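Side-chain contacts in beta-N-acetylglucosaminidase-like protein Glycoside hydrolase family 20 (Flavobacterium johnsoniae, PDB 6YHH), which probably hydrolyses terminal N-acetylglucosamine from chitin-derived oligosaccharides, as a family 20 beta-N-acetylhexosaminidase of the bacterium's chitin-degrading system: residues Asp168-Ala171 with Val177-Trp180; Asn215-Ala220 with Ile225-Glu230; Gly446-Trp451 with Pro466-Ile471; Leu149-Ser154 with Asp161-Asn166. One frame throughout, in Å; residues are numbered along the deposited sequence.

Contact 1: residues Asp168-Ala171 with Val177-Trp180; sequences DALA and VFHW
L170 and V177 are the nearest backbone positions of helix segment 168-171 and strand segment 177-180, with 8.2 Å between their CA atoms. The two segments belong to a beta-alpha-beta unit of the TIM-barrel catalytic domain, in which strand 146-152 leads through helix 160-172 to strand 177-184. A single side chain bridges the gap. L170 points from the helix toward the strand; its CG stands anti to the carbonyl carbon (chi1 -74°), and the extended chi2 carries CD1 to the start of the strand. There the methyl packs against backbone as much as side chain, since L170 CD1 lies 3.7 Å from V177 O. V177 points away from the helix, and its side chain packs on V228 and W146. The side chain of F178 crosses that of L170 at about a right angle. Its ring lies among L151 and I227 of the two flanking strands, in the layer between barrel and helices, and F178 CE2 rests 3.6 Å above one face of the W180 ring, offset toward the rim. L170 CD1 lies at the edge of the F178 ring, near its plane, and its closest carbon contact with this residue is to F178 CB, 4.2 Å.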
loop_
_atom_site.group_PDB
_atom_site.type_symbol
_atom_site.label_atom_id
_atom_site.label_comp_id
_atom_site.label_asym_id
_atom_site.label_seq_id
_atom_site.Cartn_x
_atom_site.Cartn_y
_atom_site.Cartn_z
ATOM N N ASP A 168 7.418 -10.653 -3.443
ATOM C CA ASP A 168 8.511 -10.468 -2.464
ATOM C C ASP A 168 8.311 -11.357 -1.242
ATOM O O ASP A 168 9.301 -11.908 -0.721
ATOM C CB ASP A 168 8.618 -9.005 -2.049
ATOM C CG ASP A 168 9.177 -8.123 -3.180
ATOM O OD1 ASP A 168 10.322 -8.423 -3.607
ATOM O OD2 ASP A 168 8.526 -7.184 -3.570
ATOM N N ALA A 169 7.074 -11.473 -0.767
ATOM C CA ALA A 169 6.810 -12.269 0.430
ATOM C C ALA A 169 7.134 -13.775 0.134
ATOM O O ALA A 169 7.641 -14.528 1.012
ATOM C CB ALA A 169 5.398 -12.121 0.922
ATOM N N LEU A 170 6.738 -14.223 -1.045
ATOM C CA LEU A 170 7.001 -15.631 -1.480
ATOM C C LEU A 170 8.536 -15.873 -1.433
ATOM O O LEU A 170 8.973 -16.809 -0.799
ATOM C CB LEU A 170 6.503 -15.944 -2.890
ATOM C CG LEU A 170 4.981 -16.094 -3.031
ATOM C CD1 LEU A 170 4.667 -16.601 -4.432
ATOM C CD2 LEU A 170 4.223 -16.810 -2.002
ATOM N N ALA A 171 9.293 -14.952 -1.992
ATOM C CA ALA A 171 10.755 -15.128 -1.914
ATOM C C ALA A 171 11.264 -15.142 -0.510
ATOM O O ALA A 171 12.157 -15.901 -0.178
ATOM C CB ALA A 171 11.487 -14.124 -2.803
ATOM N N VAL A 177 6.700 -20.730 -6.633
ATOM C CA VAL A 177 5.653 -20.800 -7.654
ATOM C C VAL A 177 4.545 -19.806 -7.307
ATOM O O VAL A 177 4.027 -19.760 -6.164
ATOM C CB VAL A 177 5.065 -22.181 -7.806
ATOM C CG1 VAL A 177 3.928 -22.174 -8.768
ATOM C CG2 VAL A 177 6.120 -23.247 -8.185
ATOM N N PHE A 178 4.191 -19.031 -8.318
ATOM C CA PHE A 178 3.034 -18.110 -8.209
ATOM C C PHE A 178 2.048 -18.517 -9.269
ATOM O O PHE A 178 2.320 -18.431 -10.456
ATOM C CB PHE A 178 3.501 -16.720 -8.415
ATOM C CG PHE A 178 2.398 -15.670 -8.430
ATOM C CD1 PHE A 178 1.779 -15.270 -7.247
ATOM C CD2 PHE A 178 1.952 -15.118 -9.600
ATOM C CE1 PHE A 178 0.783 -14.330 -7.246
ATOM C CE2 PHE A 178 0.938 -14.141 -9.547
ATOM C CZ PHE A 178 0.403 -13.756 -8.386
ATOM N N HIS A 179 0.938 -19.074 -8.835
ATOM C CA HIS A 179 -0.107 -19.542 -9.730
ATOM C C HIS A 179 -1.171 -18.420 -9.798
ATOM O O HIS A 179 -1.768 -17.999 -8.825
ATOM C CB HIS A 179 -0.610 -20.887 -9.228
ATOM C CG HIS A 179 -1.900 -21.390 -9.792
ATOM N ND1 HIS A 179 -2.531 -22.471 -9.213
ATOM C CD2 HIS A 179 -2.699 -20.999 -10.835
ATOM C CE1 HIS A 179 -3.675 -22.695 -9.827
ATOM N NE2 HIS A 179 -3.796 -21.831 -10.817
ATOM N N TRP A 180 -1.413 -17.965 -11.020
ATOM C CA TRP A 180 -2.236 -16.742 -11.229
ATOM C C TRP A 180 -3.576 -17.167 -11.860
ATOM O O TRP A 180 -3.659 -17.574 -13.038
ATOM C CB TRP A 180 -1.452 -15.781 -12.125
ATOM C CG TRP A 180 -1.709 -14.295 -11.981
ATOM C CD1 TRP A 180 -2.591 -13.625 -11.176
ATOM C CD2 TRP A 180 -0.959 -13.277 -12.683
ATOM N NE1 TRP A 180 -2.428 -12.268 -11.296
ATOM C CE2 TRP A 180 -1.420 -12.019 -12.217
ATOM C CE3 TRP A 180 0.066 -13.327 -13.610
ATOM C CZ2 TRP A 180 -0.884 -10.828 -12.676
ATOM C CZ3 TRP A 180 0.572 -12.137 -14.108
ATOM C CH2 TRP A 180 0.095 -10.910 -13.613
#

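Contact 2: residues Asn215-Ala220 with Ile225-Glu230; sequences NIVKYA and ILIVPE
I225, just ahead of the strand, meets A220 in the last part of helix segment 215-220. Its amide donates to the helix backbone, I225 N to A220 O at 2.9 Å. Side chains join at the same place, A220 CB standing 4.0 Å from I225 CB. The carbonyl of I225 is reached through a water, which donates both to I225 O (2.8 Å) and to V217 O, so the last helical turns and the residue before the strand share one bridge. L226 points away from the helix, and I227 returns toward it. With CG1 anti to the carbonyl carbon (chi1 -57°) and chi2 extended, I227 lays its side chain along the helix: CG1 is 3.8 Å from A220 CB, while I227 CD1 reaches I216 CG2, also at 3.8 Å, and V217 CG2 at 4.1 Å. Beyond I227 the strand leaves the helix, and E230 hydrogen-bonds to H179 and H181. The axes of helix 215-220 and strand 226-230 make an angle of 142°, roughly antiparallel, with helix 210-222 packing on the outside of the TIM barrel. Strand 226-230 pairs in parallel with strand 177-184, whose F178 touches I225 and I227, and I216 and Y219 pack against helix 160-172.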
loop_
_atom_site.group_PDB
_atom_site.type_symbol
_atom_site.label_atom_id
_atom_site.label_comp_id
_atom_site.label_asym_id
_atom_site.label_seq_id
_atom_site.Cartn_x
_atom_site.Cartn_y
_atom_site.Cartn_z
ATOM N N ASN A 215 6.030 -7.696 -17.274
ATOM C CA ASN A 215 6.890 -7.108 -16.264
ATOM C C ASN A 215 6.724 -7.798 -14.901
ATOM O O ASN A 215 7.712 -7.849 -14.159
ATOM C CB ASN A 215 6.657 -5.607 -16.156
ATOM C CG ASN A 215 7.227 -4.855 -17.383
ATOM O OD1 ASN A 215 8.113 -5.387 -18.050
ATOM N ND2 ASN A 215 6.828 -3.626 -17.594
ATOM N N ILE A 216 5.532 -8.383 -14.643
ATOM C CA ILE A 216 5.385 -9.200 -13.416
ATOM C C ILE A 216 6.151 -10.488 -13.581
ATOM O O ILE A 216 6.730 -11.009 -12.641
ATOM C CB ILE A 216 3.901 -9.351 -13.093
ATOM C CG1 ILE A 216 3.391 -8.042 -12.462
ATOM C CG2 ILE A 216 3.627 -10.524 -12.168
ATOM C CD1 ILE A 216 1.872 -7.881 -12.424
ATOM N N VAL A 217 6.144 -11.099 -14.771
ATOM C CA VAL A 217 6.939 -12.338 -15.028
ATOM C C VAL A 217 8.398 -12.023 -14.716
ATOM O O VAL A 217 9.079 -12.772 -14.054
ATOM C CB VAL A 217 6.724 -12.797 -16.482
ATOM C CG1 VAL A 217 7.820 -13.735 -16.934
ATOM C CG2 VAL A 217 5.354 -13.445 -16.649
ATOM N N LYS A 218 8.896 -10.874 -15.195
ATOM C CA LYS A 218 10.300 -10.475 -14.942
ATOM C C LYS A 218 10.567 -10.266 -13.483
ATOM O O LYS A 218 11.582 -10.733 -12.964
ATOM C CB LYS A 218 10.661 -9.206 -15.698
ATOM C CG LYS A 218 10.711 -9.359 -17.175
ATOM C CD LYS A 218 11.236 -8.122 -17.951
ATOM C CE LYS A 218 10.927 -8.178 -19.422
ATOM N NZ LYS A 218 11.683 -7.132 -20.193
ATOM N N TYR A 219 9.628 -9.608 -12.796
ATOM C CA TYR A 219 9.774 -9.278 -11.377
ATOM C C TYR A 219 9.882 -10.592 -10.620
ATOM O O TYR A 219 10.714 -10.759 -9.714
ATOM C CB TYR A 219 8.516 -8.503 -10.931
ATOM C CG TYR A 219 8.545 -7.897 -9.586
ATOM C CD1 TYR A 219 8.214 -8.610 -8.469
ATOM C CD2 TYR A 219 8.888 -6.548 -9.413
ATOM C CE1 TYR A 219 8.220 -8.015 -7.213
ATOM C CE2 TYR A 219 8.926 -5.947 -8.182
ATOM C CZ TYR A 219 8.555 -6.662 -7.066
ATOM O OH TYR A 219 8.595 -6.054 -5.804
ATOM N N ALA A 220 9.035 -11.536 -10.982
ATOM C CA ALA A 220 9.030 -12.875 -10.351
ATOM C C ALA A 220 10.373 -13.616 -10.602
ATOM O O ALA A 220 10.950 -14.237 -9.735
ATOM C CB ALA A 220 7.876 -13.742 -10.827
ATOM N N ILE A 225 11.144 -17.023 -8.896
ATOM C CA ILE A 225 9.753 -17.534 -8.908
ATOM C C ILE A 225 9.204 -17.780 -10.329
ATOM O O ILE A 225 9.283 -16.929 -11.206
ATOM C CB ILE A 225 8.868 -16.537 -8.133
ATOM C CG1 ILE A 225 9.359 -16.408 -6.654
ATOM C CG2 ILE A 225 7.387 -16.935 -8.212
ATOM C CD1 ILE A 225 8.823 -15.153 -6.004
ATOM N N LEU A 226 8.650 -18.948 -10.502
ATOM C CA LEU A 226 7.907 -19.402 -11.705
ATOM C C LEU A 226 6.462 -18.924 -11.648
ATOM O O LEU A 226 5.830 -19.065 -10.603
ATOM C CB LEU A 226 7.883 -20.908 -11.705
ATOM C CG LEU A 226 7.027 -21.617 -12.749
ATOM C CD1 LEU A 226 7.579 -21.361 -14.143
ATOM C CD2 LEU A 226 6.955 -23.106 -12.516
ATOM N N ILE A 227 5.951 -18.365 -12.738
ATOM C CA ILE A 227 4.560 -18.088 -12.826
ATOM C C ILE A 227 3.814 -19.110 -13.640
ATOM O O ILE A 227 4.229 -19.422 -14.820
ATOM C CB ILE A 227 4.275 -16.652 -13.306
ATOM C CG1 ILE A 227 4.938 -15.585 -12.381
ATOM C CG2 ILE A 227 2.755 -16.411 -13.531
ATOM C CD1 ILE A 227 4.587 -14.149 -12.688
ATOM N N VAL A 228 2.722 -19.610 -13.073
ATOM C CA VAL A 228 1.871 -20.573 -13.713
ATOM C C VAL A 228 0.515 -19.861 -13.940
ATOM O O VAL A 228 -0.235 -19.610 -12.975
ATOM C CB VAL A 228 1.698 -21.878 -12.884
ATOM C CG1 VAL A 228 0.743 -22.792 -13.571
ATOM C CG2 VAL A 228 3.057 -22.538 -12.645
ATOM N N PRO A 229 0.228 -19.448 -15.191
ATOM C CA PRO A 229 -1.089 -18.865 -15.518
ATOM C C PRO A 229 -2.204 -19.867 -15.606
ATOM O O PRO A 229 -1.982 -21.040 -15.917
ATOM C CB PRO A 229 -0.819 -18.258 -16.911
ATOM C CG PRO A 229 0.090 -19.313 -17.507
ATOM C CD PRO A 229 1.036 -19.654 -16.406
ATOM N N GLU A 230 -3.426 -19.447 -15.248
ATOM C CA GLU A 230 -4.602 -20.309 -15.365
ATOM C C GLU A 230 -5.705 -19.615 -16.076
ATOM O O GLU A 230 -6.113 -18.497 -15.703
ATOM C CB GLU A 230 -5.114 -20.790 -14.007
ATOM C CG GLU A 230 -6.256 -21.800 -14.088
ATOM C CD GLU A 230 -6.950 -22.110 -12.756
ATOM O OE1 GLU A 230 -6.359 -21.781 -11.667
ATOM O OE2 GLU A 230 -8.056 -22.687 -12.768
HETATM O O HOH W 1 8.748 -15.597 -13.648
#

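Contact 3: residues Gly446-Trp451 with Pro466-Ile471; sequences GEATMW and PRTAAI
A448 and T468 bring the backbones closest, their CA atoms 6.7 Å apart, where strand segment 446-451 faces the first turn of helix 467-476. P466, preceded by a cis peptide bond, takes the N-cap position of that helix, and its carbonyl accepts the amide of A469 (P466 O to A469 N, 2.9 Å). The close approach is consistent with the small side chain of A448, whose CB points toward the helix and is the one strand group that meets it. Two residues about one turn apart receive this methyl. I471, with CG1 anti to its carbonyl carbon (chi1 -66°) and the chain then extended, brings its CD1 to 3.9 Å from A448 CB. T468 meets the same methyl with both its branches, OG1 and CG2 each lying 4.1 Å from A448 CB. The hydroxyl is hydrogen-bonded to V464 O in the preceding helix 460-464, which provides a polar partner for a buried group otherwise set against a methyl. In the TIM barrel of the catalytic domain, strand 443-450 lies between strands 406-408 and 146-152, and A448 also touches L149 on the latter. E447 points away from helix 467-476, and its carboxylate hydrogen-bonds to H179 and W146.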
loop_
_atom_site.group_PDB
_atom_site.type_symbol
_atom_site.label_atom_id
_atom_site.label_comp_id
_atom_site.label_asym_id
_atom_site.label_seq_id
_atom_site.Cartn_x
_atom_site.Cartn_y
_atom_site.Cartn_z
ATOM N N GLY A 446 3.213 -28.512 -3.099
ATOM C CA GLY A 446 1.887 -28.021 -2.679
ATOM C C GLY A 446 1.748 -26.552 -2.965
ATOM O O GLY A 446 2.728 -25.866 -3.296
ATOM N N GLU A 447 0.506 -26.092 -2.793
ATOM C CA GLU A 447 0.197 -24.725 -3.015
ATOM C C GLU A 447 -0.949 -24.210 -2.152
ATOM O O GLU A 447 -2.029 -24.803 -2.153
ATOM C CB GLU A 447 -0.107 -24.632 -4.477
ATOM C CG GLU A 447 -0.453 -23.335 -5.000
ATOM C CD GLU A 447 -0.638 -23.450 -6.542
ATOM O OE1 GLU A 447 -1.794 -23.301 -6.978
ATOM O OE2 GLU A 447 0.354 -23.665 -7.305
ATOM N N ALA A 448 -0.689 -23.093 -1.501
ATOM C CA ALA A 448 -1.751 -22.340 -0.759
ATOM C C ALA A 448 -2.614 -21.664 -1.809
ATOM O O ALA A 448 -2.055 -21.085 -2.786
ATOM C CB ALA A 448 -1.136 -21.325 0.170
ATOM N N THR A 449 -3.931 -21.715 -1.638
ATOM C CA THR A 449 -4.834 -21.108 -2.606
ATOM C C THR A 449 -5.611 -19.957 -2.002
ATOM O O THR A 449 -6.499 -20.159 -1.194
ATOM C CB THR A 449 -5.863 -22.080 -3.202
ATOM O OG1 THR A 449 -6.675 -22.666 -2.139
ATOM C CG2 THR A 449 -5.187 -23.177 -3.985
ATOM N N MET A 450 -5.295 -18.738 -2.404
ATOM C CA MET A 450 -6.042 -17.557 -1.964
ATOM C C MET A 450 -7.128 -17.145 -2.931
ATOM O O MET A 450 -6.936 -16.278 -3.814
ATOM C CB MET A 450 -5.163 -16.353 -1.680
ATOM C CG MET A 450 -5.959 -15.237 -0.967
ATOM S SD MET A 450 -6.666 -15.767 0.605
ATOM C CE MET A 450 -7.987 -14.552 0.734
ATOM N N TRP A 451 -8.250 -17.829 -2.813
ATOM C CA TRP A 451 -9.512 -17.474 -3.451
ATOM C C TRP A 451 -10.010 -16.125 -2.870
ATOM O O TRP A 451 -9.864 -15.879 -1.674
ATOM C CB TRP A 451 -10.530 -18.533 -3.302
ATOM C CG TRP A 451 -10.084 -19.871 -3.777
ATOM C CD1 TRP A 451 -9.612 -20.896 -3.017
ATOM C CD2 TRP A 451 -9.846 -20.249 -5.133
ATOM N NE1 TRP A 451 -9.178 -21.946 -3.826
ATOM C CE2 TRP A 451 -9.265 -21.538 -5.120
ATOM C CE3 TRP A 451 -10.041 -19.622 -6.334
ATOM C CZ2 TRP A 451 -9.013 -22.254 -6.295
ATOM C CZ3 TRP A 451 -9.797 -20.316 -7.496
ATOM C CH2 TRP A 451 -9.281 -21.594 -7.486
ATOM N N PRO A 466 0.006 -14.262 8.311
ATOM C CA PRO A 466 1.196 -15.071 8.204
ATOM C C PRO A 466 0.963 -16.558 7.997
ATOM O O PRO A 466 1.943 -17.340 7.984
ATOM C CB PRO A 466 1.871 -14.859 9.554
ATOM C CG PRO A 466 0.677 -14.781 10.483
ATOM C CD PRO A 466 -0.370 -14.011 9.693
ATOM N N ARG A 467 -0.246 -17.024 7.794
ATOM C CA ARG A 467 -0.468 -18.445 7.645
ATOM C C ARG A 467 0.284 -19.092 6.499
ATOM O O ARG A 467 0.720 -20.269 6.626
ATOM C CB ARG A 467 -1.952 -18.850 7.623
ATOM C CG ARG A 467 -2.705 -18.575 8.939
ATOM C CD ARG A 467 -4.206 -18.875 8.983
ATOM N NE ARG A 467 -4.843 -17.943 8.030
ATOM C CZ ARG A 467 -5.823 -18.235 7.220
ATOM N NH1 ARG A 467 -6.475 -19.368 7.312
ATOM N NH2 ARG A 467 -6.153 -17.349 6.284
ATOM N N THR A 468 0.438 -18.410 5.371
ATOM C CA THR A 468 1.162 -18.974 4.260
ATOM C C THR A 468 2.665 -19.187 4.572
ATOM O O THR A 468 3.311 -19.996 3.942
ATOM C CB THR A 468 0.902 -18.152 3.005
ATOM O OG1 THR A 468 -0.537 -18.195 2.815
ATOM C CG2 THR A 468 1.633 -18.710 1.806
ATOM N N ALA A 469 3.162 -18.465 5.577
ATOM C CA ALA A 469 4.569 -18.660 6.031
ATOM C C ALA A 469 4.745 -20.001 6.691
ATOM O O ALA A 469 5.756 -20.667 6.467
ATOM C CB ALA A 469 5.068 -17.498 6.850
ATOM N N ALA A 470 3.729 -20.460 7.447
ATOM C CA ALA A 470 3.733 -21.812 8.000
ATOM C C ALA A 470 3.623 -22.879 6.900
ATOM O O ALA A 470 4.282 -23.889 6.943
ATOM C CB ALA A 470 2.655 -21.950 9.058
ATOM N N ILE A 471 2.808 -22.603 5.866
ATOM C CA ILE A 471 2.726 -23.465 4.743
ATOM C C ILE A 471 4.083 -23.536 4.026
ATOM O O ILE A 471 4.507 -24.664 3.621
ATOM C CB ILE A 471 1.591 -23.055 3.798
ATOM C CG1 ILE A 471 0.263 -23.254 4.522
ATOM C CG2 ILE A 471 1.627 -23.819 2.474
ATOM C CD1 ILE A 471 -0.925 -22.648 3.785
#

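Contact 4: residues Leu149-Ser154 with Asp161-Asn166; sequences LMLDAS and DVVKRN
L149 sets its isobutyl group against a buried amide side chain, that of N166, while nearby a single methyl, L151 CD1, meets two successive valines. This is the first half of a beta-alpha-beta unit of the TIM barrel: strand 146-152 ends, the chain turns back, and helix 160-172 runs back along the outside of the barrel. The axes of strand 149-152 and helix 161-166 come no closer than 11.1 Å and are almost exactly antiparallel (173°). L151 points toward the helix with its CG anti to the backbone N (chi1 -179°), which brings CD1 to 4.2 Å from V163 CG2 and, more loosely, 4.5 Å from V162 CG1. About one turn further along, N166 also points toward the strand. The gap is not bridged by these residues alone, because F460 of helix 460-464 touches L151, V162 and N166, while V464 lies on L149. R165, next to N166, is held in a weak salt bridge to D161 and a second one to D461; V162 CA lies 3.8 Å above one face of its guanidinium. Where the strand finishes, D152 shapes the chain into an Asx turn and is salt-bridged to R155: S154 N donates to D152 OD1 at 2.9 Å, nearly along the C-O axis.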
loop_
_atom_site.group_PDB
_atom_site.type_symbol
_atom_site.label_atom_id
_atom_site.label_comp_id
_atom_site.label_asym_id
_atom_site.label_seq_id
_atom_site.Cartn_x
_atom_site.Cartn_y
_atom_site.Cartn_z
ATOM N N LEU A 149 1.940 -20.306 -4.108
ATOM C CA LEU A 149 0.716 -19.550 -3.747
ATOM C C LEU A 149 -0.065 -19.320 -5.037
ATOM O O LEU A 149 0.517 -18.826 -6.000
ATOM C CB LEU A 149 1.024 -18.133 -3.156
ATOM C CG LEU A 149 -0.168 -17.253 -2.783
ATOM C CD1 LEU A 149 -1.041 -17.789 -1.673
ATOM C CD2 LEU A 149 0.350 -15.838 -2.422
ATOM N N MET A 150 -1.370 -19.593 -4.974
ATOM C CA MET A 150 -2.322 -19.219 -6.003
ATOM C C MET A 150 -2.990 -17.902 -5.603
ATOM O O MET A 150 -3.525 -17.805 -4.517
ATOM C CB MET A 150 -3.374 -20.260 -6.234
ATOM C CG MET A 150 -4.178 -19.963 -7.483
ATOM S SD MET A 150 -5.812 -20.700 -7.471
ATOM C CE MET A 150 -6.461 -19.481 -6.319
ATOM N N LEU A 151 -2.998 -16.935 -6.501
ATOM C CA LEU A 151 -3.772 -15.660 -6.308
ATOM C C LEU A 151 -4.950 -15.594 -7.272
ATOM O O LEU A 151 -4.762 -15.753 -8.499
ATOM C CB LEU A 151 -2.883 -14.452 -6.545
ATOM C CG LEU A 151 -3.482 -13.031 -6.375
ATOM C CD1 LEU A 151 -2.400 -12.013 -5.910
ATOM C CD2 LEU A 151 -4.125 -12.542 -7.647
ATOM N N ASP A 152 -6.148 -15.522 -6.721
ATOM C CA ASP A 152 -7.427 -15.359 -7.514
ATOM C C ASP A 152 -7.597 -13.903 -7.837
ATOM O O ASP A 152 -7.865 -13.053 -6.946
ATOM C CB ASP A 152 -8.557 -15.904 -6.669
ATOM C CG ASP A 152 -9.930 -15.721 -7.233
ATOM O OD1 ASP A 152 -10.129 -15.132 -8.349
ATOM O OD2 ASP A 152 -10.879 -16.133 -6.508
ATOM N N ALA A 153 -7.359 -13.553 -9.105
ATOM C CA ALA A 153 -7.529 -12.170 -9.520
ATOM C C ALA A 153 -8.930 -11.901 -10.124
ATOM O O ALA A 153 -9.248 -10.776 -10.520
ATOM C CB ALA A 153 -6.454 -11.812 -10.539
ATOM N N SER A 154 -9.788 -12.926 -10.159
ATOM C CA SER A 154 -11.105 -12.784 -10.764
ATOM C C SER A 154 -12.186 -12.290 -9.744
ATOM O O SER A 154 -12.941 -11.371 -10.033
ATOM C CB SER A 154 -11.558 -14.126 -11.397
ATOM O OG SER A 154 -12.882 -14.048 -11.887
ATOM N N ASP A 161 0.327 -3.737 -7.657
ATOM C CA ASP A 161 1.075 -3.591 -6.402
ATOM C C ASP A 161 0.906 -4.785 -5.447
ATOM O O ASP A 161 1.829 -5.158 -4.713
ATOM C CB ASP A 161 0.776 -2.272 -5.666
ATOM C CG ASP A 161 -0.686 -2.111 -5.281
ATOM O OD1 ASP A 161 -1.516 -2.172 -6.117
ATOM O OD2 ASP A 161 -0.933 -1.854 -4.103
ATOM N N VAL A 162 -0.312 -5.333 -5.417
ATOM C CA VAL A 162 -0.568 -6.488 -4.558
ATOM C C VAL A 162 0.240 -7.671 -5.034
ATOM O O VAL A 162 0.874 -8.391 -4.226
ATOM C CB VAL A 162 -2.048 -6.895 -4.599
ATOM C CG1 VAL A 162 -2.296 -8.127 -3.742
ATOM C CG2 VAL A 162 -2.966 -5.744 -4.075
ATOM N N VAL A 163 0.277 -7.888 -6.347
ATOM C CA VAL A 163 0.976 -9.037 -6.923
ATOM C C VAL A 163 2.476 -8.903 -6.623
ATOM O O VAL A 163 3.121 -9.872 -6.158
ATOM C CB VAL A 163 0.719 -9.095 -8.445
ATOM C CG1 VAL A 163 1.595 -10.170 -9.089
ATOM C CG2 VAL A 163 -0.754 -9.336 -8.731
ATOM N N LYS A 164 3.046 -7.715 -6.852
ATOM C CA LYS A 164 4.457 -7.503 -6.645
ATOM C C LYS A 164 4.871 -7.753 -5.191
ATOM O O LYS A 164 5.842 -8.484 -4.932
ATOM C CB LYS A 164 4.919 -6.123 -7.095
ATOM C CG LYS A 164 4.960 -5.931 -8.597
ATOM C CD LYS A 164 5.417 -4.549 -8.953
ATOM C CE LYS A 164 5.655 -4.392 -10.421
ATOM N NZ LYS A 164 6.311 -3.074 -10.798
ATOM N N ARG A 165 4.157 -7.179 -4.225
ATOM C CA ARG A 165 4.637 -7.356 -2.856
ATOM C C ARG A 165 4.476 -8.799 -2.439
ATOM O O ARG A 165 5.236 -9.321 -1.547
ATOM C CB ARG A 165 3.987 -6.425 -1.857
ATOM C CG ARG A 165 2.487 -6.551 -1.662
ATOM C CD ARG A 165 1.947 -5.519 -0.703
ATOM N NE ARG A 165 0.533 -5.664 -0.438
ATOM C CZ ARG A 165 -0.448 -4.915 -0.969
ATOM N NH1 ARG A 165 -1.699 -5.156 -0.693
ATOM N NH2 ARG A 165 -0.148 -3.919 -1.813
ATOM N N ASN A 166 3.438 -9.463 -2.913
ATOM C CA ASN A 166 3.286 -10.877 -2.561
ATOM C C ASN A 166 4.406 -11.755 -3.174
ATOM O O ASN A 166 4.788 -12.721 -2.564
ATOM C CB ASN A 166 1.871 -11.334 -2.874
ATOM C CG ASN A 166 0.934 -10.961 -1.743
ATOM O OD1 ASN A 166 0.334 -9.817 -1.688
ATOM N ND2 ASN A 166 0.838 -11.846 -0.811
#

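In the fold
Contacts 1 and 4 are the two ends of one beta-alpha-beta unit, sharing helix 160-172, with centres 8 Å apart; L170 CD2 packs 3.6 Å from L149 CB. Contact 2 adds the next helix and strand round the barrel, with I216 CG2 3.7 Å from V163 CG1 of contact 4 and Y219 OH 2.5 Å from D168 OD2 of contact 1, a probable hydrogen bond. Contact 3 lies on the other flank of strand 146-152, its centre about 18 Å from that of contact 2. Inside the barrel H179 joins three strands by probable hydrogen bonds, its ND1 2.5 Å from E447 OE1 and its NE2 2.7 Å from E230 OE1. All four contacts lie away from E317, the predicted proton donor.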